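Local coordinates for protein putative alcohol dehydrogenase (Sinorhizobium meliloti, PDB 4J6F) that probably acts as an NAD(P)-dependent alcohol dehydrogenase or related oxidoreductase of the medium-chain dehydrogenase/reductase family, at residues 62-73 with 161-171; 129-139 with 172-182. All coordinates share one frame; numbering follows the deposited sequence.

Overall arrangement
Contacts 1 and 2 lie side by side in the GroES-like domain of a medium-chain dehydrogenase/reductase fold, their centres about 10 Å apart and each about 17 Å from the centre of the chain. Both belong to one mixed β-sheet, in which strand 113-121 pairs with 63-72 and with 133-140. Along the chain the segments alternate: 62-73, 129-139, 161-171, 172-182, with strand 165-169 leading almost directly into 173-175. Two strands that follow each other in sequence thus pair with different earlier strands, 63-72 and 133-140, and tie both into one sheet. I66 packs on V134 and V136 between the contacts, and T69 OG1 lies 3.0 Å from D182 OD2, a probable hydrogen bond.

Contact 1: residues 62-73 with 161-171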
loop_
_atom_site.group_PDB
_atom_site.type_symbol
_atom_site.label_atom_id
_atom_site.label_comp_id
_atom_site.label_asym_id
_atom_site.label_seq_id
_atom_site.Cartn_x
_atom_site.Cartn_y
_atom_site.Cartn_z
ATOM N N GLY A 62 -22.643 31.656 8.982
ATOM C CA GLY A 62 -22.443 30.261 9.373
ATOM C C GLY A 62 -21.255 29.965 10.285
ATOM O O GLY A 62 -20.983 28.800 10.584
ATOM N N GLU A 63 -20.544 31.004 10.724
ATOM C CA GLU A 63 -19.395 30.845 11.621
ATOM C C GLU A 63 -19.743 31.230 13.058
ATOM O O GLU A 63 -20.657 32.021 13.297
ATOM C CB GLU A 63 -18.231 31.727 11.173
ATOM C CG GLU A 63 -17.494 31.285 9.920
ATOM C CD GLU A 63 -16.450 32.304 9.455
ATOM O OE1 GLU A 63 -15.730 32.025 8.474
ATOM O OE2 GLU A 63 -16.345 33.395 10.054
ATOM N N VAL A 64 -19.011 30.660 14.010
ATOM C CA VAL A 64 -18.954 31.178 15.376
ATOM C C VAL A 64 -17.598 31.835 15.632
ATOM O O VAL A 64 -16.642 31.652 14.852
ATOM C CB VAL A 64 -19.160 30.074 16.439
ATOM C CG1 VAL A 64 -20.610 29.642 16.496
ATOM C CG2 VAL A 64 -18.249 28.889 16.184
ATOM N N LEU A 65 -17.522 32.593 16.727
ATOM C CA LEU A 65 -16.248 33.101 17.238
ATOM C C LEU A 65 -16.009 32.580 18.637
ATOM O O LEU A 65 -16.837 32.796 19.518
ATOM C CB LEU A 65 -16.252 34.620 17.262
ATOM C CG LEU A 65 -15.008 35.292 17.829
ATOM C CD1 LEU A 65 -13.935 35.356 16.757
ATOM C CD2 LEU A 65 -15.358 36.687 18.334
ATOM N N ILE A 66 -14.893 31.887 18.855
ATOM C CA ILE A 66 -14.618 31.347 20.199
ATOM C C ILE A 66 -13.492 32.078 20.903
ATOM O O ILE A 66 -12.587 32.607 20.263
ATOM C CB ILE A 66 -14.305 29.835 20.201
ATOM C CG1 ILE A 66 -13.055 29.530 19.371
ATOM C CG2 ILE A 66 -15.500 29.032 19.712
ATOM C CD1 ILE A 66 -12.646 28.072 19.440
ATOM N N LYS A 67 -13.563 32.105 22.225
ATOM C CA LYS A 67 -12.455 32.570 23.029
ATOM C C LYS A 67 -11.599 31.349 23.384
ATOM O O LYS A 67 -12.030 30.477 24.159
ATOM C CB LYS A 67 -12.958 33.294 24.277
ATOM C CG LYS A 67 -11.863 33.526 25.292
ATOM C CD LYS A 67 -11.984 34.844 26.033
ATOM C CE LYS A 67 -10.657 35.160 26.704
ATOM N NZ LYS A 67 -10.915 35.862 27.982
ATOM N N VAL A 68 -10.400 31.277 22.801
ATOM C CA VAL A 68 -9.549 30.094 22.947
ATOM C C VAL A 68 -9.081 29.924 24.375
ATOM O O VAL A 68 -8.585 30.857 24.984
ATOM C CB VAL A 68 -8.299 30.140 22.053
ATOM C CG1 VAL A 68 -7.671 28.758 21.967
ATOM C CG2 VAL A 68 -8.640 30.660 20.666
ATOM N N THR A 69 -9.233 28.724 24.908
ATOM C CA THR A 69 -8.813 28.484 26.277
ATOM C C THR A 69 -7.619 27.557 26.322
ATOM O O THR A 69 -6.827 27.624 27.272
ATOM C CB THR A 69 -9.959 27.954 27.129
ATOM O OG1 THR A 69 -10.584 26.867 26.436
ATOM C CG2 THR A 69 -10.989 29.079 27.379
ATOM N N ALA A 70 -7.485 26.731 25.274
ATOM C CA ALA A 70 -6.380 25.767 25.110
ATOM C C ALA A 70 -6.182 25.402 23.640
ATOM O O ALA A 70 -7.142 25.400 22.874
ATOM C CB ALA A 70 -6.641 24.506 25.926
ATOM N N CYS A 71 -4.942 25.098 23.253
ATOM C CA CYS A 71 -4.634 24.604 21.905
ATOM C C CYS A 71 -3.435 23.650 21.902
ATOM O O CYS A 71 -2.341 24.019 22.337
ATOM C CB CYS A 71 -4.372 25.757 20.931
ATOM S SG CYS A 71 -4.292 25.189 19.211
ATOM N N GLY A 72 -3.633 22.440 21.391
ATOM C CA GLY A 72 -2.607 21.410 21.472
ATOM C C GLY A 72 -1.639 21.469 20.317
ATOM O O GLY A 72 -2.038 21.771 19.203
HETATM N N MSE A 73 -0.369 21.161 20.583
HETATM C CA MSE A 73 0.692 21.209 19.562
HETATM C C MSE A 73 0.837 19.907 18.798
HETATM O O MSE A 73 0.680 18.821 19.358
HETATM C CB MSE A 73 2.028 21.547 20.205
HETATM C CG MSE A 73 1.901 22.619 21.278
HETATM SE SE MSE A 73 3.716 23.159 21.841
HETATM C CE MSE A 73 4.249 24.245 20.279
ATOM N N GLY A 161 -5.610 28.104 16.403
ATOM C CA GLY A 161 -5.791 28.401 17.826
ATOM C C GLY A 161 -4.669 29.036 18.643
ATOM O O GLY A 161 -4.817 29.219 19.854
ATOM N N TYR A 162 -3.554 29.380 18.022
ATOM C CA TYR A 162 -2.517 30.078 18.764
ATOM C C TYR A 162 -2.797 31.571 18.778
ATOM O O TYR A 162 -2.000 32.376 18.330
ATOM C CB TYR A 162 -1.149 29.795 18.167
ATOM C CG TYR A 162 -0.744 28.355 18.282
ATOM C CD1 TYR A 162 -1.143 27.595 19.358
ATOM C CD2 TYR A 162 0.034 27.757 17.315
ATOM C CE1 TYR A 162 -0.782 26.275 19.466
ATOM C CE2 TYR A 162 0.397 26.438 17.415
ATOM C CZ TYR A 162 -0.014 25.707 18.494
ATOM O OH TYR A 162 0.357 24.403 18.604
ATOM N N ALA A 163 -3.940 31.910 19.350
ATOM C CA ALA A 163 -4.470 33.261 19.445
ATOM C C ALA A 163 -5.517 33.258 20.563
ATOM O O ALA A 163 -5.855 32.177 21.086
ATOM C CB ALA A 163 -5.104 33.652 18.129
ATOM N N GLU A 164 -6.014 34.444 20.944
ATOM C CA GLU A 164 -7.049 34.561 21.996
ATOM C C GLU A 164 -8.464 34.266 21.473
ATOM O O GLU A 164 -9.340 33.872 22.244
ATOM C CB GLU A 164 -7.017 35.930 22.663
ATOM C CG GLU A 164 -5.745 36.201 23.443
ATOM C CD GLU A 164 -5.660 37.618 24.007
ATOM O OE1 GLU A 164 -5.937 38.608 23.284
ATOM O OE2 GLU A 164 -5.291 37.737 25.191
ATOM N N TYR A 165 -8.671 34.451 20.168
ATOM C CA TYR A 165 -9.969 34.242 19.537
ATOM C C TYR A 165 -9.813 33.562 18.193
ATOM O O TYR A 165 -8.803 33.733 17.523
ATOM C CB TYR A 165 -10.698 35.575 19.361
ATOM C CG TYR A 165 -10.986 36.261 20.665
ATOM C CD1 TYR A 165 -12.108 35.916 21.416
ATOM C CD2 TYR A 165 -10.125 37.236 21.168
ATOM C CE1 TYR A 165 -12.371 36.525 22.629
ATOM C CE2 TYR A 165 -10.385 37.852 22.384
ATOM C CZ TYR A 165 -11.509 37.485 23.104
ATOM O OH TYR A 165 -11.785 38.088 24.302
HETATM N N MSE A 166 -10.813 32.791 17.789
HETATM C CA MSE A 166 -10.742 32.093 16.514
HETATM C C MSE A 166 -12.102 32.034 15.888
HETATM O O MSE A 166 -13.105 31.766 16.572
HETATM C CB MSE A 166 -10.202 30.688 16.756
HETATM C CG MSE A 166 -9.860 29.952 15.470
HETATM SE SE MSE A 166 -9.513 28.074 15.946
HETATM C CE MSE A 166 -9.853 27.291 14.176
ATOM N N ALA A 167 -12.142 32.300 14.583
ATOM C CA ALA A 167 -13.354 32.119 13.778
ATOM C C ALA A 167 -13.358 30.712 13.196
ATOM O O ALA A 167 -12.296 30.176 12.889
ATOM C CB ALA A 167 -13.395 33.149 12.662
ATOM N N LEU A 168 -14.534 30.107 13.054
ATOM C CA LEU A 168 -14.658 28.783 12.423
ATOM C C LEU A 168 -16.108 28.461 12.140
ATOM O O LEU A 168 -16.984 28.987 12.814
ATOM C CB LEU A 168 -14.074 27.686 13.313
ATOM C CG LEU A 168 -14.766 27.451 14.646
ATOM C CD1 LEU A 168 -14.863 25.963 14.928
ATOM C CD2 LEU A 168 -14.024 28.173 15.749
ATOM N N PRO A 169 -16.379 27.577 11.162
ATOM C CA PRO A 169 -17.768 27.232 10.852
ATOM C C PRO A 169 -18.466 26.599 12.047
ATOM O O PRO A 169 -17.858 25.787 12.755
ATOM C CB PRO A 169 -17.636 26.176 9.751
ATOM C CG PRO A 169 -16.253 26.302 9.227
ATOM C CD PRO A 169 -15.427 26.778 10.373
ATOM N N ALA A 170 -19.733 26.955 12.251
ATOM C CA ALA A 170 -20.548 26.380 13.318
ATOM C C ALA A 170 -20.479 24.855 13.415
ATOM O O ALA A 170 -20.252 24.335 14.505
ATOM C CB ALA A 170 -21.989 26.848 13.206
ATOM N N GLU A 171 -20.649 24.141 12.298
ATOM C CA GLU A 171 -20.568 22.653 12.300
ATOM C C GLU A 171 -19.285 22.134 12.939
ATOM O O GLU A 171 -19.252 21.009 13.437
ATOM C CB GLU A 171 -20.674 22.014 10.897
ATOM C CG GLU A 171 -21.515 22.745 9.866
ATOM C CD GLU A 171 -20.773 23.923 9.259
ATOM O OE1 GLU A 171 -19.948 23.697 8.339
ATOM O OE2 GLU A 171 -21.018 25.075 9.709
#
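Strands 63-72 and 165-169 run antiparallel, their axes approaching to 4.5 Å at 152°, with V64-L168 and I66-M166 as hydrogen-bonded pairs. Single backbone bonds extend the contact at both ends, A170 N to G62 O (2.8 Å) and V68 N to E164 O. V64, I66, M166 and L168 share one face of the sheet. I66 CG1 sits between the backbone N and the carbonyl carbon (chi1 61°), which sends CD1 across L168 at about a right angle, 3.9 Å from its CD2. On the other face the chain of K67 crosses the Y165 ring at a slant, CB 3.7 Å from CE1 and CD next to OH. V68 turns both methyls to the loop before strand 165-169, CG2 meeting A163 O. Further along, C71 SG makes an oblique sulfur-aromatic contact with Y162, 4.4 Å from the ring centroid; the phenol OH reaches M73 CA and is hydrogen-bonded to D77. Both strands belong to the mixed β-sheet of the GroES-like domain, where 63-72 has 113-121 as a further partner, with a classic bulge at T69 and A70 facing V115, while Y165 and A163 rest on strand 33-39 and M73 packs against helix 361-370.

Contact 2: residues 129-139 with 172-182; sequences RIGERVMVDFS and NAHVVATDLTD. With GOL (glycerol), chain C.
R133 lays its aliphatic chain beside the D182 carboxylate, CG 3.4 Å from OD1, and turns its guanidinium edge to the loop after strand 173-175. This strand pairs antiparallel with 133-136 in the mixed β-sheet of the GroES-like domain. Bends at chi2 and chi3 (-88° and -57°) fold the arginine so that NH2 donates to L180 O at 2.7 Å, in the guanidinium plane, and forms a salt bridge with D182 OD1. A methionine in place of this arginine would probably leave L180 O and D182 OD1 without this donor and the loop less firmly tied. D182 keeps its other oxygen for T69 and H117. Within the sheet M135 and H174 exchange backbone bonds, while V134 CG1 packs on A173 CB at 3.8 Å. R129 reaches A173 O with NH1 from above the carbonyl plane, and the same nitrogen bridges to E132 OE1 (2.8 Å). At the far end N172 ND2 donates to D137 O and weakly to S139 O, and D137 OD1 accepts from S139 N in an Asx turn. A glycerol, probably from the crystallisation liquor, sits between D137 and H174: its O3 donates to D137 OD2 at 2.7 Å and accepts from H174 NE2 at 3.1 Å, almost straight at 175°.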
loop_
_atom_site.group_PDB
_atom_site.type_symbol
_atom_site.label_atom_id
_atom_site.label_comp_id
_atom_site.label_asym_id
_atom_site.label_seq_id
_atom_site.Cartn_x
_atom_site.Cartn_y
_atom_site.Cartn_z
ATOM N N ARG A 129 -26.292 29.394 21.069
ATOM C CA ARG A 129 -25.008 28.705 21.124
ATOM C C ARG A 129 -23.964 29.449 21.963
ATOM O O ARG A 129 -23.017 28.843 22.471
ATOM C CB ARG A 129 -24.472 28.503 19.703
ATOM C CG ARG A 129 -25.172 27.416 18.891
ATOM C CD ARG A 129 -24.394 26.119 18.967
ATOM N NE ARG A 129 -23.542 25.913 17.801
ATOM C CZ ARG A 129 -22.388 25.246 17.807
ATOM N NH1 ARG A 129 -21.895 24.728 18.930
ATOM N NH2 ARG A 129 -21.711 25.108 16.678
ATOM N N ILE A 130 -24.127 30.762 22.108
ATOM C CA ILE A 130 -23.175 31.543 22.876
ATOM C C ILE A 130 -23.015 30.935 24.265
ATOM O O ILE A 130 -23.985 30.495 24.876
ATOM C CB ILE A 130 -23.579 33.024 22.930
ATOM C CG1 ILE A 130 -23.182 33.714 21.626
ATOM C CG2 ILE A 130 -22.930 33.731 24.114
ATOM C CD1 ILE A 130 -23.895 35.026 21.379
ATOM N N GLY A 131 -21.775 30.869 24.730
ATOM C CA GLY A 131 -21.478 30.362 26.067
ATOM C C GLY A 131 -21.063 28.905 26.117
ATOM O O GLY A 131 -20.611 28.435 27.161
ATOM N N GLU A 132 -21.219 28.196 24.995
ATOM C CA GLU A 132 -20.890 26.781 24.908
ATOM C C GLU A 132 -19.388 26.539 24.903
ATOM O O GLU A 132 -18.625 27.334 24.348
ATOM C CB GLU A 132 -21.491 26.178 23.653
ATOM C CG GLU A 132 -22.892 25.650 23.848
ATOM C CD GLU A 132 -23.596 25.354 22.535
ATOM O OE1 GLU A 132 -22.914 25.141 21.505
ATOM O OE2 GLU A 132 -24.842 25.343 22.534
ATOM N N ARG A 133 -18.982 25.436 25.528
ATOM C CA ARG A 133 -17.599 24.988 25.532
ATOM C C ARG A 133 -17.443 24.019 24.360
ATOM O O ARG A 133 -18.071 22.950 24.325
ATOM C CB ARG A 133 -17.266 24.327 26.873
ATOM C CG ARG A 133 -15.783 24.127 27.152
ATOM C CD ARG A 133 -15.253 22.796 26.606
ATOM N NE ARG A 133 -15.960 21.597 27.098
ATOM C CZ ARG A 133 -15.535 20.804 28.086
ATOM N NH1 ARG A 133 -16.260 19.743 28.434
ATOM N NH2 ARG A 133 -14.391 21.057 28.719
ATOM N N VAL A 134 -16.629 24.408 23.385
ATOM C CA VAL A 134 -16.460 23.605 22.181
ATOM C C VAL A 134 -15.041 23.100 21.921
ATOM O O VAL A 134 -14.044 23.777 22.199
ATOM C CB VAL A 134 -16.980 24.317 20.917
ATOM C CG1 VAL A 134 -18.476 24.559 21.031
ATOM C CG2 VAL A 134 -16.217 25.609 20.652
HETATM N N MSE A 135 -14.987 21.886 21.391
HETATM C CA MSE A 135 -13.788 21.332 20.811
HETATM C C MSE A 135 -13.902 21.530 19.331
HETATM O O MSE A 135 -14.876 21.087 18.721
HETATM C CB MSE A 135 -13.801 19.853 21.119
HETATM C CG MSE A 135 -12.465 19.219 20.777
HETATM SE SE MSE A 135 -12.738 17.277 20.854
HETATM C CE MSE A 135 -11.879 16.805 19.148
ATOM N N VAL A 136 -12.921 22.216 18.750
ATOM C CA VAL A 136 -12.880 22.479 17.314
ATOM C C VAL A 136 -12.456 21.246 16.515
ATOM O O VAL A 136 -11.445 20.610 16.831
ATOM C CB VAL A 136 -11.885 23.608 17.007
ATOM C CG1 VAL A 136 -11.634 23.723 15.512
ATOM C CG2 VAL A 136 -12.392 24.923 17.566
ATOM N N ASP A 137 -13.218 20.911 15.478
ATOM C CA ASP A 137 -12.744 19.965 14.476
ATOM C C ASP A 137 -11.919 20.775 13.483
ATOM O O ASP A 137 -12.455 21.603 12.755
ATOM C CB ASP A 137 -13.914 19.285 13.769
ATOM C CG ASP A 137 -13.480 18.456 12.567
ATOM O OD1 ASP A 137 -12.264 18.386 12.262
ATOM O OD2 ASP A 137 -14.367 17.868 11.920
ATOM N N PHE A 138 -10.616 20.541 13.454
ATOM C CA PHE A 138 -9.720 21.360 12.642
ATOM C C PHE A 138 -9.893 21.174 11.119
ATOM O O PHE A 138 -9.337 21.950 10.338
ATOM C CB PHE A 138 -8.247 21.177 13.093
ATOM C CG PHE A 138 -7.584 19.912 12.590
ATOM C CD1 PHE A 138 -8.184 18.657 12.750
ATOM C CD2 PHE A 138 -6.340 19.971 11.970
ATOM C CE1 PHE A 138 -7.561 17.499 12.298
ATOM C CE2 PHE A 138 -5.706 18.809 11.512
ATOM C CZ PHE A 138 -6.315 17.569 11.684
ATOM N N SER A 139 -10.668 20.168 10.702
ATOM C CA SER A 139 -10.753 19.790 9.281
ATOM C C SER A 139 -11.471 20.795 8.409
ATOM O O SER A 139 -12.529 21.294 8.787
ATOM C CB SER A 139 -11.466 18.464 9.118
ATOM O OG SER A 139 -10.862 17.477 9.915
ATOM N N ASN A 172 -18.231 22.939 12.913
ATOM C CA ASN A 172 -16.942 22.493 13.432
ATOM C C ASN A 172 -16.725 22.714 14.941
ATOM O O ASN A 172 -15.724 22.244 15.508
ATOM C CB ASN A 172 -15.784 23.054 12.590
ATOM C CG ASN A 172 -15.636 22.336 11.249
ATOM O OD1 ASN A 172 -16.503 22.439 10.369
ATOM N ND2 ASN A 172 -14.539 21.596 11.090
ATOM N N ALA A 173 -17.662 23.412 15.579
ATOM C CA ALA A 173 -17.593 23.653 17.002
ATOM C C ALA A 173 -18.443 22.614 17.723
ATOM O O ALA A 173 -19.670 22.709 17.731
ATOM C CB ALA A 173 -18.060 25.067 17.318
ATOM N N HIS A 174 -17.799 21.622 18.325
ATOM C CA HIS A 174 -18.543 20.529 18.937
ATOM C C HIS A 174 -18.687 20.647 20.442
ATOM O O HIS A 174 -17.723 20.914 21.168
ATOM C CB HIS A 174 -17.928 19.184 18.578
ATOM C CG HIS A 174 -18.057 18.852 17.131
ATOM N ND1 HIS A 174 -19.061 18.044 16.641
ATOM C CD2 HIS A 174 -17.339 19.258 16.058
ATOM C CE1 HIS A 174 -18.948 17.955 15.327
ATOM N NE2 HIS A 174 -17.908 18.679 14.949
ATOM N N VAL A 175 -19.911 20.450 20.909
ATOM C CA VAL A 175 -20.140 20.376 22.325
ATOM C C VAL A 175 -19.987 18.910 22.692
ATOM O O VAL A 175 -20.731 18.062 22.202
ATOM C CB VAL A 175 -21.533 20.901 22.703
ATOM C CG1 VAL A 175 -21.829 20.625 24.176
ATOM C CG2 VAL A 175 -21.615 22.387 22.404
ATOM N N VAL A 176 -19.006 18.619 23.538
ATOM C CA VAL A 176 -18.718 17.252 23.933
ATOM C C VAL A 176 -19.263 16.943 25.338
ATOM O O VAL A 176 -18.915 17.610 26.316
ATOM C CB VAL A 176 -17.205 16.983 23.849
ATOM C CG1 VAL A 176 -16.912 15.502 24.004
ATOM C CG2 VAL A 176 -16.665 17.471 22.516
ATOM N N ALA A 177 -20.005 15.857 25.459
ATOM C CA ALA A 177 -20.611 15.514 26.725
ATOM C C ALA A 177 -19.573 14.840 27.592
ATOM O O ALA A 177 -19.508 13.624 27.684
ATOM C CB ALA A 177 -21.783 14.585 26.501
ATOM N N THR A 178 -18.757 15.664 28.234
ATOM C CA THR A 178 -17.653 15.189 29.078
ATOM C C THR A 178 -17.272 16.176 30.169
ATOM O O THR A 178 -17.479 17.379 30.042
ATOM C CB THR A 178 -16.396 14.793 28.254
ATOM O OG1 THR A 178 -15.349 14.407 29.146
ATOM C CG2 THR A 178 -15.902 15.948 27.381
ATOM N N ASP A 179 -16.694 15.642 31.233
ATOM C CA ASP A 179 -16.320 16.415 32.413
ATOM C C ASP A 179 -14.850 16.846 32.363
ATOM O O ASP A 179 -14.309 17.363 33.337
ATOM C CB ASP A 179 -16.595 15.586 33.678
ATOM C CG ASP A 179 -16.167 14.116 33.523
ATOM O OD1 ASP A 179 -16.805 13.372 32.735
ATOM O OD2 ASP A 179 -15.188 13.705 34.181
ATOM N N LEU A 180 -14.206 16.643 31.220
ATOM C CA LEU A 180 -12.809 17.006 31.067
ATOM C C LEU A 180 -12.580 18.511 30.997
ATOM O O LEU A 180 -13.403 19.255 30.471
ATOM C CB LEU A 180 -12.233 16.371 29.811
ATOM C CG LEU A 180 -12.259 14.853 29.576
ATOM C CD1 LEU A 180 -11.661 14.563 28.202
ATOM C CD2 LEU A 180 -11.549 14.039 30.653
ATOM N N THR A 181 -11.440 18.931 31.541
ATOM C CA THR A 181 -10.861 20.267 31.370
ATOM C C THR A 181 -10.755 20.680 29.908
ATOM O O THR A 181 -10.560 19.838 29.032
ATOM C CB THR A 181 -9.420 20.268 31.897
ATOM O OG1 THR A 181 -9.362 19.486 33.075
ATOM C CG2 THR A 181 -8.968 21.635 32.251
ATOM N N ASP A 182 -10.850 21.984 29.657
ATOM C CA ASP A 182 -10.537 22.543 28.347
ATOM C C ASP A 182 -9.152 22.079 27.887
ATOM O O ASP A 182 -9.003 21.606 26.749
ATOM C CB ASP A 182 -10.630 24.070 28.354
ATOM C CG ASP A 182 -12.032 24.580 28.705
ATOM O OD1 ASP A 182 -12.943 23.754 28.970
ATOM O OD2 ASP A 182 -12.224 25.822 28.717
HETATM C C1 GOL C . -19.863 17.128 10.386
HETATM O O1 GOL C . -19.941 18.051 9.293
HETATM C C2 GOL C . -18.457 17.179 10.969
HETATM O O2 GOL C . -18.515 16.495 12.224
HETATM C C3 GOL C . -18.013 18.645 11.100
HETATM O O3 GOL C . -16.907 18.823 11.996
#